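Local coordinates for protein aminoglycoside phosphotransferase (Alicyclobacillus acidocaldarius subsp. acidocaldarius, PDB 4PDY) that probably transfers a phosphoryl group to a small-molecule substrate by means of a protein kinase-like fold, and binds histidine in the crystal, at residues A125-E136 with A276-R285. Residues are numbered along the deposited sequence; the frame is centred on the assembly and turned at random.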
loop_
_atom_site.group_PDB
_atom_site.type_symbol
_atom_site.label_atom_id
_atom_site.label_comp_id
_atom_site.label_asym_id
_atom_site.label_seq_id
_atom_site.Cartn_x
_atom_site.Cartn_y
_atom_site.Cartn_z
ATOM N N ALA A 125 9.883 8.890 -6.111
ATOM C CA ALA A 125 9.734 10.312 -5.825
ATOM C C ALA A 125 8.310 10.765 -6.141
ATOM O O ALA A 125 7.658 11.463 -5.380
ATOM C CB ALA A 125 10.722 11.123 -6.670
ATOM N N GLN A 126 7.860 10.426 -7.352
ATOM C CA GLN A 126 6.550 10.878 -7.798
ATOM C C GLN A 126 5.388 10.193 -7.066
ATOM O O GLN A 126 4.357 10.822 -6.858
ATOM C CB GLN A 126 6.411 10.792 -9.336
ATOM C CG GLN A 126 7.300 11.817 -10.041
ATOM C CD GLN A 126 7.020 13.239 -9.573
ATOM O OE1 GLN A 126 5.871 13.667 -9.497
ATOM N NE2 GLN A 126 8.076 13.953 -9.191
ATOM N N THR A 127 5.563 8.915 -6.738
ATOM C CA THR A 127 4.574 8.222 -5.897
ATOM C C THR A 127 4.450 8.892 -4.513
ATOM O O THR A 127 3.361 9.172 -4.082
ATOM C CB THR A 127 4.913 6.724 -5.776
ATOM O OG1 THR A 127 5.030 6.146 -7.087
ATOM C CG2 THR A 127 3.850 5.973 -5.001
ATOM N N ALA A 128 5.591 9.170 -3.899
ATOM C CA ALA A 128 5.621 9.848 -2.612
ATOM C C ALA A 128 4.957 11.222 -2.709
ATOM O O ALA A 128 4.168 11.609 -1.867
ATOM C CB ALA A 128 7.051 9.974 -2.138
ATOM N N TYR A 129 5.293 11.988 -3.739
ATOM C CA TYR A 129 4.725 13.309 -3.919
ATOM C C TYR A 129 3.209 13.228 -3.966
ATOM O O TYR A 129 2.481 13.994 -3.318
ATOM C CB TYR A 129 5.319 13.944 -5.191
ATOM C CG TYR A 129 5.041 15.409 -5.402
ATOM C CD1 TYR A 129 5.330 16.343 -4.415
ATOM C CD2 TYR A 129 4.579 15.869 -6.634
ATOM C CE1 TYR A 129 5.100 17.696 -4.635
ATOM C CE2 TYR A 129 4.354 17.206 -6.851
ATOM C CZ TYR A 129 4.611 18.118 -5.855
ATOM O OH TYR A 129 4.386 19.452 -6.066
ATOM N N THR A 130 2.720 12.321 -4.804
ATOM C CA THR A 130 1.292 12.151 -4.968
ATOM C C THR A 130 0.608 11.730 -3.648
ATOM O O THR A 130 -0.455 12.268 -3.304
ATOM C CB THR A 130 1.026 11.140 -6.103
ATOM O OG1 THR A 130 1.353 11.774 -7.347
ATOM C CG2 THR A 130 -0.393 10.645 -6.096
ATOM N N LEU A 131 1.187 10.742 -2.971
ATOM C CA LEU A 131 0.621 10.311 -1.689
ATOM C C LEU A 131 0.570 11.469 -0.674
ATOM O O LEU A 131 -0.421 11.634 0.040
ATOM C CB LEU A 131 1.431 9.148 -1.131
ATOM C CG LEU A 131 1.269 7.812 -1.878
ATOM C CD1 LEU A 131 2.386 6.870 -1.439
ATOM C CD2 LEU A 131 -0.108 7.194 -1.667
ATOM N N ALA A 132 1.635 12.252 -0.626
ATOM C CA ALA A 132 1.686 13.404 0.262
ATOM C C ALA A 132 0.630 14.435 -0.099
ATOM O O ALA A 132 -0.014 15.034 0.755
ATOM C CB ALA A 132 3.064 14.004 0.226
ATOM N N GLN A 133 0.455 14.665 -1.400
ATOM C CA GLN A 133 -0.568 15.600 -1.860
ATOM C C GLN A 133 -1.963 15.129 -1.474
ATOM O O GLN A 133 -2.811 15.933 -1.096
ATOM C CB GLN A 133 -0.482 15.812 -3.380
ATOM C CG GLN A 133 0.734 16.591 -3.823
ATOM C CD GLN A 133 0.794 16.773 -5.317
ATOM O OE1 GLN A 133 0.414 15.858 -6.075
ATOM N NE2 GLN A 133 1.196 17.965 -5.761
ATOM N N PHE A 134 -2.218 13.834 -1.616
ATOM C CA PHE A 134 -3.517 13.290 -1.226
ATOM C C PHE A 134 -3.786 13.500 0.269
ATOM O O PHE A 134 -4.869 13.909 0.656
ATOM C CB PHE A 134 -3.588 11.802 -1.591
ATOM C CG PHE A 134 -4.874 11.123 -1.172
ATOM C CD1 PHE A 134 -6.094 11.547 -1.659
ATOM C CD2 PHE A 134 -4.856 10.060 -0.292
ATOM C CE1 PHE A 134 -7.267 10.928 -1.281
ATOM C CE2 PHE A 134 -6.012 9.427 0.084
ATOM C CZ PHE A 134 -7.229 9.879 -0.392
ATOM N N HIS A 135 -2.769 13.239 1.069
ATOM C CA HIS A 135 -2.911 13.366 2.517
ATOM C C HIS A 135 -3.183 14.810 2.893
ATOM O O HIS A 135 -4.079 15.090 3.697
ATOM C CB HIS A 135 -1.667 12.835 3.205
ATOM C CG HIS A 135 -1.860 12.601 4.670
ATOM N ND1 HIS A 135 -2.358 11.424 5.171
ATOM C CD2 HIS A 135 -1.638 13.405 5.735
ATOM C CE1 HIS A 135 -2.431 11.506 6.488
ATOM N NE2 HIS A 135 -2.005 12.700 6.850
ATOM N N GLU A 136 -2.452 15.728 2.272
ATOM C CA GLU A 136 -2.609 17.152 2.556
ATOM C C GLU A 136 -3.985 17.654 2.131
ATOM O O GLU A 136 -4.656 18.397 2.848
ATOM C CB GLU A 136 -1.500 17.943 1.864
ATOM C CG GLU A 136 -1.554 19.450 2.056
ATOM C CD GLU A 136 -1.137 19.915 3.448
ATOM O OE1 GLU A 136 -0.679 19.089 4.269
ATOM O OE2 GLU A 136 -1.252 21.126 3.714
ATOM N N ALA A 276 14.499 9.931 -2.084
ATOM C CA ALA A 276 13.499 10.379 -3.072
ATOM C C ALA A 276 12.112 10.475 -2.406
ATOM O O ALA A 276 11.368 11.455 -2.561
ATOM C CB ALA A 276 13.471 9.432 -4.266
ATOM N N CYS A 277 11.785 9.466 -1.610
ATOM C CA CYS A 277 10.525 9.450 -0.904
ATOM C C CYS A 277 10.408 10.593 0.129
ATOM O O CYS A 277 9.466 11.379 0.097
ATOM C CB CYS A 277 10.378 8.109 -0.210
ATOM S SG CYS A 277 8.917 7.896 0.805
ATOM N N PHE A 278 11.391 10.705 1.026
ATOM C CA PHE A 278 11.310 11.680 2.117
ATOM C C PHE A 278 11.285 13.101 1.542
ATOM O O PHE A 278 10.513 13.941 1.978
ATOM C CB PHE A 278 12.508 11.555 3.063
ATOM C CG PHE A 278 12.515 10.301 3.906
ATOM C CD1 PHE A 278 11.386 9.910 4.600
ATOM C CD2 PHE A 278 13.672 9.553 4.051
ATOM C CE1 PHE A 278 11.403 8.787 5.399
ATOM C CE2 PHE A 278 13.691 8.426 4.860
ATOM C CZ PHE A 278 12.554 8.041 5.523
ATOM N N LEU A 279 12.131 13.356 0.543
ATOM C CA LEU A 279 12.194 14.686 -0.041
ATOM C C LEU A 279 10.821 15.125 -0.569
ATOM O O LEU A 279 10.438 16.281 -0.455
ATOM C CB LEU A 279 13.208 14.720 -1.189
ATOM C CG LEU A 279 13.635 16.083 -1.716
ATOM C CD1 LEU A 279 14.484 16.797 -0.670
ATOM C CD2 LEU A 279 14.411 15.918 -3.020
ATOM N N HIS A 280 10.091 14.188 -1.192
ATOM C CA HIS A 280 8.830 14.543 -1.820
ATOM C C HIS A 280 7.650 14.578 -0.865
ATOM O O HIS A 280 6.732 15.349 -1.088
ATOM C CB HIS A 280 8.585 13.681 -3.067
ATOM C CG HIS A 280 9.510 14.050 -4.175
ATOM N ND1 HIS A 280 10.807 13.601 -4.234
ATOM C CD2 HIS A 280 9.350 14.891 -5.226
ATOM C CE1 HIS A 280 11.417 14.163 -5.269
ATOM N NE2 HIS A 280 10.543 14.925 -5.901
ATOM N N PHE A 281 7.678 13.787 0.216
ATOM C CA PHE A 281 6.735 14.038 1.321
ATOM C C PHE A 281 7.001 15.410 1.967
ATOM O O PHE A 281 6.088 16.205 2.183
ATOM C CB PHE A 281 6.781 12.917 2.380
ATOM C CG PHE A 281 5.908 11.739 2.049
ATOM C CD1 PHE A 281 4.577 11.727 2.442
ATOM C CD2 PHE A 281 6.408 10.639 1.371
ATOM C CE1 PHE A 281 3.750 10.659 2.132
ATOM C CE2 PHE A 281 5.596 9.552 1.068
ATOM C CZ PHE A 281 4.271 9.557 1.469
ATOM N N ASP A 282 8.273 15.680 2.240
ATOM C CA ASP A 282 8.679 16.927 2.891
ATOM C C ASP A 282 8.285 18.154 2.087
ATOM O O ASP A 282 7.918 19.170 2.661
ATOM C CB ASP A 282 10.188 16.918 3.126
ATOM C CG ASP A 282 10.631 17.942 4.135
ATOM O OD1 ASP A 282 10.458 17.717 5.358
ATOM O OD2 ASP A 282 11.183 18.953 3.701
ATOM N N ALA A 283 8.348 18.049 0.753
ATOM C CA ALA A 283 7.997 19.159 -0.138
ATOM C C ALA A 283 6.537 19.600 0.034
ATOM O O ALA A 283 6.215 20.778 -0.091
ATOM C CB ALA A 283 8.255 18.759 -1.587
ATOM N N VAL A 284 5.659 18.654 0.325
ATOM C CA VAL A 284 4.256 18.974 0.558
ATOM C C VAL A 284 4.030 19.492 1.989
ATOM O O VAL A 284 3.352 20.492 2.192
ATOM C CB VAL A 284 3.361 17.757 0.244
ATOM C CG1 VAL A 284 1.908 18.062 0.545
ATOM C CG2 VAL A 284 3.540 17.340 -1.212
ATOM N N ARG A 285 4.604 18.797 2.960
ATOM C CA ARG A 285 4.553 19.200 4.365
ATOM C C ARG A 285 5.757 18.603 5.062
ATOM O O ARG A 285 6.021 17.423 4.922
ATOM C CB ARG A 285 3.251 18.736 5.018
ATOM C CG ARG A 285 3.100 19.127 6.475
ATOM C CD ARG A 285 1.682 18.906 6.974
ATOM N NE ARG A 285 1.514 19.396 8.339
ATOM C CZ ARG A 285 1.368 20.678 8.680
ATOM N NH1 ARG A 285 1.373 21.641 7.758
ATOM N NH2 ARG A 285 1.224 21.002 9.959
HETATM O O HOH W 1 1.885 21.799 4.325
#
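With CG beside its backbone N (chi1 -71°), His280 lays its imidazole flat against Ala125, while Tyr129, whose CG is anti to the backbone N (chi1 -169°), sets the edge of its ring by His280 O, with CE1 touching Val284 CG2. The methyl of Ala125 makes a CH-pi contact over one face of the imidazole, Ala125 CB lying 3.6 Å from the centroid of the His280 ring. The ring's rotation is fixed from its own helix: His280 ND1 donates almost in the ring plane to a lone pair of Ala276 O, 2.8 Å away. His280 thus fits as a knob among Ala125, Gln126, Ala128 and Tyr129; an alanine here would probably leave the Ala125 methyl without its aromatic cover and open a gap beside Tyr129. Small residues suit the facing helix, because alanines let the two axes come within 7.7 Å at a crossing angle of -30°. The Phe281 ring fills the groove so made: its CE2 lies 3.5 Å from Ala128 CB, its CD1 packs on Ala132 CB, and Ala128 O stands over the centre of one face. One turn on, the branched Val284 is the second knob, set among Tyr129, Ala132, Gln133 and Glu136, with CG2 3.7 Å from Ala132 CB and CG1 against Glu136 CB. Packing gives way to water at the C-terminal end of the contact, where one molecule donates to Glu136 OE2 and Val284 O. His280 O is buried without a polar partner. The pair, roughly parallel, belongs to the helical part of this kinase-like fold: strand 239-241 packs on helix 121-137 through Gln126 and Leu131, and helix 252-266 meets both helices, Met256 touching Phe281 and Asp255 touching Leu131.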